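Local coordinates for protein predicted DNA-binding transcriptional regulator (Aliivibrio fischeri ES114, PDB 7DWN) that probably binds cis-regulatory DNA as a tetrameric transcriptional regulator of the LysR family, pairing a helix-turn-helix domain with a substrate-binding-type domain, at residues 199-202 and 203-207; 17-20 and 21-24. All coordinates share one frame; numbering follows the deposited sequence.

Interaction 1. Residues 199-202 and 203-207; sequences TSYM and GRQVE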
ATOM      1  N   THR A 199      -2.803  25.303  12.271  1.00 58.21           N
ATOM      2  CA  THR A 199      -1.716  24.629  11.573  1.00 58.36           C
ATOM      3  C   THR A 199      -1.706  24.904  10.075  1.00 53.55           C
ATOM      4  O   THR A 199      -0.697  24.625   9.417  1.00 41.54           O
ATOM      5  CB  THR A 199      -1.784  23.115  11.808  1.00 65.05           C
ATOM      6  OG1 THR A 199      -3.071  22.621  11.411  1.00 79.77           O
ATOM      7  CG2 THR A 199      -1.544  22.792  13.279  1.00 65.47           C
ATOM      8  N   SER A 200      -2.795  25.431   9.520  1.00 46.52           N
ATOM      9  CA  SER A 200      -2.803  25.825   8.122  1.00 39.71           C
ATOM     10  C   SER A 200      -1.885  27.028   7.909  1.00 43.70           C
ATOM     11  O   SER A 200      -1.405  27.659   8.855  1.00 41.57           O
ATOM     12  CB  SER A 200      -4.223  26.148   7.661  1.00 33.20           C
ATOM     13  OG  SER A 200      -4.697  27.337   8.268  1.00 34.49           O
ATOM     14  N   TYR A 201      -1.649  27.347   6.637  1.00 41.80           N
ATOM     15  CA  TYR A 201      -0.718  28.416   6.288  1.00 39.67           C
ATOM     16  C   TYR A 201      -1.192  29.764   6.828  1.00 35.33           C
ATOM     17  O   TYR A 201      -0.470  30.443   7.571  1.00 38.13           O
ATOM     18  CB  TYR A 201      -0.539  28.449   4.769  1.00 41.30           C
ATOM     19  CG  TYR A 201       0.176  29.668   4.243  1.00 43.47           C
ATOM     20  CD1 TYR A 201       1.546  29.819   4.405  1.00 36.79           C
ATOM     21  CD2 TYR A 201      -0.517  30.660   3.562  1.00 42.74           C
ATOM     22  CE1 TYR A 201       2.200  30.929   3.918  1.00 34.45           C
ATOM     23  CE2 TYR A 201       0.128  31.773   3.070  1.00 31.09           C
ATOM     24  CZ  TYR A 201       1.485  31.902   3.252  1.00 28.86           C
ATOM     25  OH  TYR A 201       2.135  33.007   2.763  1.00 36.22           O
ATOM     26  N   MET A 202      -2.422  30.158   6.482  1.00 27.86           N
ATOM     27  CA  MET A 202      -2.954  31.436   6.953  1.00 42.17           C
ATOM     28  C   MET A 202      -3.112  31.452   8.472  1.00 34.96           C
ATOM     29  O   MET A 202      -2.874  32.482   9.122  1.00 41.22           O
ATOM     30  CB  MET A 202      -4.286  31.734   6.260  1.00 41.96           C
ATOM     31  CG  MET A 202      -4.166  31.894   4.748  1.00 41.99           C
ATOM     32  SD  MET A 202      -5.718  32.366   3.961  1.00 43.55           S
ATOM     33  CE  MET A 202      -5.141  32.877   2.344  1.00 33.50           C
ATOM     34  N   GLY A 203      -3.508  30.319   9.058  1.00 28.01           N
ATOM     35  CA  GLY A 203      -3.563  30.231  10.508  1.00 31.83           C
ATOM     36  C   GLY A 203      -2.198  30.387  11.150  1.00 41.85           C
ATOM     37  O   GLY A 203      -2.057  31.064  12.176  1.00 45.68           O
ATOM     38  N   ARG A 204      -1.172  29.771  10.554  1.00 50.61           N
ATOM     39  CA  ARG A 204       0.187  29.956  11.052  1.00 47.02           C
ATOM     40  C   ARG A 204       0.632  31.408  10.928  1.00 48.49           C
ATOM     41  O   ARG A 204       1.441  31.876  11.735  1.00 56.06           O
ATOM     42  CB  ARG A 204       1.157  29.032  10.310  1.00 49.59           C
ATOM     43  CG  ARG A 204       1.084  27.578  10.759  1.00 58.64           C
ATOM     44  CD  ARG A 204       2.145  26.703  10.095  1.00 69.57           C
ATOM     45  NE  ARG A 204       1.777  26.286   8.744  1.00 72.13           N
ATOM     46  CZ  ARG A 204       2.380  26.712   7.637  1.00 71.00           C
ATOM     47  NH1 ARG A 204       3.389  27.568   7.717  1.00 71.37           N
ATOM     48  NH2 ARG A 204       1.978  26.275   6.450  1.00 66.52           N
ATOM     49  N   GLN A 205       0.113  32.137   9.935  1.00 44.75           N
ATOM     50  CA  GLN A 205       0.445  33.556   9.848  1.00 45.80           C
ATOM     51  C   GLN A 205      -0.248  34.359  10.947  1.00 45.57           C
ATOM     52  O   GLN A 205       0.360  35.256  11.544  1.00 53.80           O
ATOM     53  CB  GLN A 205       0.084  34.105   8.467  1.00 38.85           C
ATOM     54  CG  GLN A 205       0.713  33.345   7.306  1.00 44.68           C
ATOM     55  CD  GLN A 205       2.179  33.028   7.527  1.00 47.56           C
ATOM     56  OE1 GLN A 205       2.988  33.917   7.799  1.00 48.22           O
ATOM     57  NE2 GLN A 205       2.530  31.752   7.412  1.00 45.22           N
ATOM     58  N   VAL A 206      -1.518  34.054  11.231  1.00 40.16           N
ATOM     59  CA  VAL A 206      -2.234  34.770  12.291  1.00 43.19           C
ATOM     60  C   VAL A 206      -1.602  34.494  13.656  1.00 57.38           C
ATOM     61  O   VAL A 206      -1.582  35.370  14.541  1.00 59.10           O
ATOM     62  CB  VAL A 206      -3.731  34.396  12.271  1.00 38.18           C
ATOM     63  CG1 VAL A 206      -4.471  35.038  13.439  1.00 35.05           C
ATOM     64  CG2 VAL A 206      -4.359  34.814  10.952  1.00 35.58           C
ATOM     65  N   GLU A 207      -1.067  33.284  13.841  1.00 67.86           N
ATOM     66  CA  GLU A 207      -0.421  32.930  15.101  1.00 78.49           C
ATOM     67  C   GLU A 207       0.749  33.849  15.441  1.00 81.99           C
ATOM     68  O   GLU A 207       1.125  33.948  16.613  1.00 90.23           O
ATOM     69  CB  GLU A 207       0.054  31.474  15.044  1.00 87.03           C
ATOM     70  CG  GLU A 207       0.457  30.886  16.386  1.00 96.35           C
ATOM     71  CD  GLU A 207      -0.724  30.680  17.314  1.00103.27           C
ATOM     72  OE1 GLU A 207      -1.874  30.638  16.826  1.00104.46           O
ATOM     73  OE2 GLU A 207      -0.503  30.561  18.537  1.00108.18           O
TER
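S200 N-caps helix 201-209, the helix of a beta-alpha-beta unit in the LysR substrate-binding domain, and its OG takes a weak bond from G203 N at 3.3 Å. A chi1 of 69° sets OG between the backbone N and the carbonyl carbon, and OG is also hydrogen-bonded with S197 O. Glycine suits position 203, where a beta carbon would press on the S200 hydroxyl. The next amide, R204 N, binds S200 O at 2.7 Å, while M202 N bonds a buffer molecule, MES, that occupies the helix start. R204 then folds back along the chain: its NE reaches T199 O at 3.1 Å, the acceptor lying in the guanidinium plane although the donor stands 49° out of the carbonyl plane. Y201 CA lies over one guanidinium face, toward its rim, and NH2 approaches the edge of the Y201 ring. That ring carries its hydroxyl to E267 N of strand 264-272, whereas M202 packs on L169 and I266 of the sheet. Deeper in the helix V206 N satisfies M202 O. Y201 O is gripped twice by Q205, through the backbone N at 3.0 Å and through NE2 at 3.3 Å; a bend at chi2 (-45°) returns the amide to the carbonyl, and CG lies over one face of the tyrosine ring.

Interaction 2. Residues 17-20 and 21-24; sequences VKNF and SQAA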
ATOM      1  N   VAL A  17     -21.204 -18.843 -14.947  1.00 71.49           N
ATOM      2  CA  VAL A  17     -22.400 -19.632 -15.240  1.00 68.70           C
ATOM      3  C   VAL A  17     -22.107 -21.089 -15.589  1.00 69.08           C
ATOM      4  O   VAL A  17     -23.033 -21.914 -15.564  1.00 64.99           O
ATOM      5  CB  VAL A  17     -23.225 -19.000 -16.375  1.00 66.71           C
ATOM      6  CG1 VAL A  17     -23.632 -17.581 -16.005  1.00 59.42           C
ATOM      7  CG2 VAL A  17     -22.445 -19.025 -17.674  1.00 62.01           C
ATOM      8  N   LYS A  18     -20.858 -21.427 -15.918  1.00 71.28           N
ATOM      9  CA  LYS A  18     -20.441 -22.808 -16.182  1.00 62.70           C
ATOM     10  C   LYS A  18     -21.264 -23.467 -17.286  1.00 55.34           C
ATOM     11  O   LYS A  18     -21.475 -24.682 -17.277  1.00 47.04           O
ATOM     12  CB  LYS A  18     -20.485 -23.652 -14.904  1.00 67.10           C
ATOM     13  CG  LYS A  18     -19.523 -23.180 -13.824  1.00 72.28           C
ATOM     14  CD  LYS A  18     -19.557 -24.078 -12.599  1.00 78.42           C
ATOM     15  CE  LYS A  18     -18.546 -23.616 -11.559  1.00 75.66           C
ATOM     16  NZ  LYS A  18     -18.552 -24.470 -10.338  1.00 74.99           N
ATOM     17  N   ASN A  19     -21.734 -22.676 -18.251  1.00 61.69           N
ATOM     18  CA  ASN A  19     -22.449 -23.210 -19.403  1.00 66.91           C
ATOM     19  C   ASN A  19     -22.142 -22.342 -20.612  1.00 63.33           C
ATOM     20  O   ASN A  19     -22.240 -21.115 -20.534  1.00 61.53           O
ATOM     21  CB  ASN A  19     -23.961 -23.263 -19.155  1.00 71.55           C
ATOM     22  CG  ASN A  19     -24.712 -23.962 -20.277  1.00 73.40           C
ATOM     23  OD1 ASN A  19     -25.046 -23.350 -21.290  1.00 75.16           O
ATOM     24  ND2 ASN A  19     -24.980 -25.253 -20.098  1.00 70.47           N
ATOM     25  N   PHE A  20     -21.786 -22.985 -21.727  1.00 69.52           N
ATOM     26  CA  PHE A  20     -21.356 -22.245 -22.912  1.00 67.26           C
ATOM     27  C   PHE A  20     -22.494 -21.424 -23.508  1.00 66.69           C
ATOM     28  O   PHE A  20     -22.308 -20.252 -23.851  1.00 59.49           O
ATOM     29  CB  PHE A  20     -20.785 -23.212 -23.953  1.00 66.63           C
ATOM     30  CG  PHE A  20     -19.301 -23.427 -23.834  1.00 66.70           C
ATOM     31  CD1 PHE A  20     -18.781 -24.266 -22.863  1.00 65.97           C
ATOM     32  CD2 PHE A  20     -18.425 -22.786 -24.697  1.00 64.56           C
ATOM     33  CE1 PHE A  20     -17.418 -24.463 -22.754  1.00 67.37           C
ATOM     34  CE2 PHE A  20     -17.061 -22.979 -24.594  1.00 64.64           C
ATOM     35  CZ  PHE A  20     -16.557 -23.819 -23.621  1.00 67.74           C
ATOM     36  N   SER A  21     -23.682 -22.021 -23.641  1.00 73.11           N
ATOM     37  CA  SER A  21     -24.785 -21.318 -24.293  1.00 75.52           C
ATOM     38  C   SER A  21     -25.279 -20.152 -23.448  1.00 81.05           C
ATOM     39  O   SER A  21     -25.559 -19.068 -23.975  1.00 82.39           O
ATOM     40  CB  SER A  21     -25.930 -22.289 -24.590  1.00 76.04           C
ATOM     41  OG  SER A  21     -26.694 -22.557 -23.426  1.00 79.37           O
ATOM     42  N   GLN A  22     -25.391 -20.353 -22.133  1.00 84.41           N
ATOM     43  CA  GLN A  22     -25.811 -19.267 -21.254  1.00 83.93           C
ATOM     44  C   GLN A  22     -24.782 -18.144 -21.236  1.00 73.09           C
ATOM     45  O   GLN A  22     -25.142 -16.960 -21.287  1.00 72.82           O
ATOM     46  CB  GLN A  22     -26.059 -19.809 -19.846  1.00 93.74           C
ATOM     47  CG  GLN A  22     -27.111 -20.913 -19.801  1.00 97.67           C
ATOM     48  CD  GLN A  22     -27.205 -21.582 -18.445  1.00103.10           C
ATOM     49  OE1 GLN A  22     -26.473 -21.236 -17.519  1.00108.10           O
ATOM     50  NE2 GLN A  22     -28.110 -22.548 -18.321  1.00102.54           N
ATOM     51  N   ALA A  23     -23.494 -18.495 -21.175  1.00 68.72           N
ATOM     52  CA  ALA A  23     -22.443 -17.483 -21.229  1.00 64.21           C
ATOM     53  C   ALA A  23     -22.469 -16.729 -22.552  1.00 62.55           C
ATOM     54  O   ALA A  23     -22.193 -15.525 -22.595  1.00 58.60           O
ATOM     55  CB  ALA A  23     -21.075 -18.131 -21.011  1.00 59.67           C
ATOM     56  N   ALA A  24     -22.796 -17.423 -23.645  1.00 57.49           N
ATOM     57  CA  ALA A  24     -22.912 -16.763 -24.941  1.00 59.55           C
ATOM     58  C   ALA A  24     -24.086 -15.793 -24.960  1.00 64.76           C
ATOM     59  O   ALA A  24     -23.978 -14.686 -25.502  1.00 55.35           O
ATOM     60  CB  ALA A  24     -23.061 -17.805 -26.047  1.00 58.92           C
TER
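N19 draws hydrogen bonds from S21 and Q22 onto its side-chain oxygen. Q22 N meets OD1 of N19 at 3.1 Å, in the carbonyl plane and on a lone pair, with a nearly straight N-H (167°). S21 OG donates to the same N19 OD1 at 2.8 Å, also in that plane, and S21 N adds a weak bond. Asparagine fits because its short amide, with CG anti to the backbone N (chi1 -173°), swings the oxygen over the first-turn amides. Serine fits next to it because its hydroxyl turns back to that oxygen. Behind the cap the regular helix bonds begin, A23 N to N19 O at 3.0 Å and A24 N to F20 O at 2.9 Å.

Van der Waals contact supplies the rest. The Q22 amide stacks on that of N19, the planes 29° apart, with Q22 CD 3.9 Å from N19 CG. V17 CG2 touches A23 CB at 3.7 Å; the small alanine also faces V13 and L14 of the preceding helix. F20 also packs in the core, against L14 and F34. A positive-phi K18 ends helix 5-17, and the N19 cap opens helix 20-26: an asparagine N-cap within the helix-turn-helix domain of LysR-type regulators.

From the N terminus the chain first meets interaction 2, where 17-20 runs directly into 21-24 and the turn between helices 5-17 and 20-26 becomes a new helix in the DNA-binding domain. It then passes through helix 31-45 and the long helix 61-83 to the substrate-binding domain, where interaction 1 opens helix 201-209 between strands 191-195 and 215-221. Each contact joins adjoining segments, closing only a local turn; they follow in series, neither nested nor crossed. The centres of interaction 1 and interaction 2 lie about 63 Å apart, on opposite sides of the chain's centre. Both are helix starts, but only interaction 1 touches another subunit, T199 bonding D86 of the second subunit.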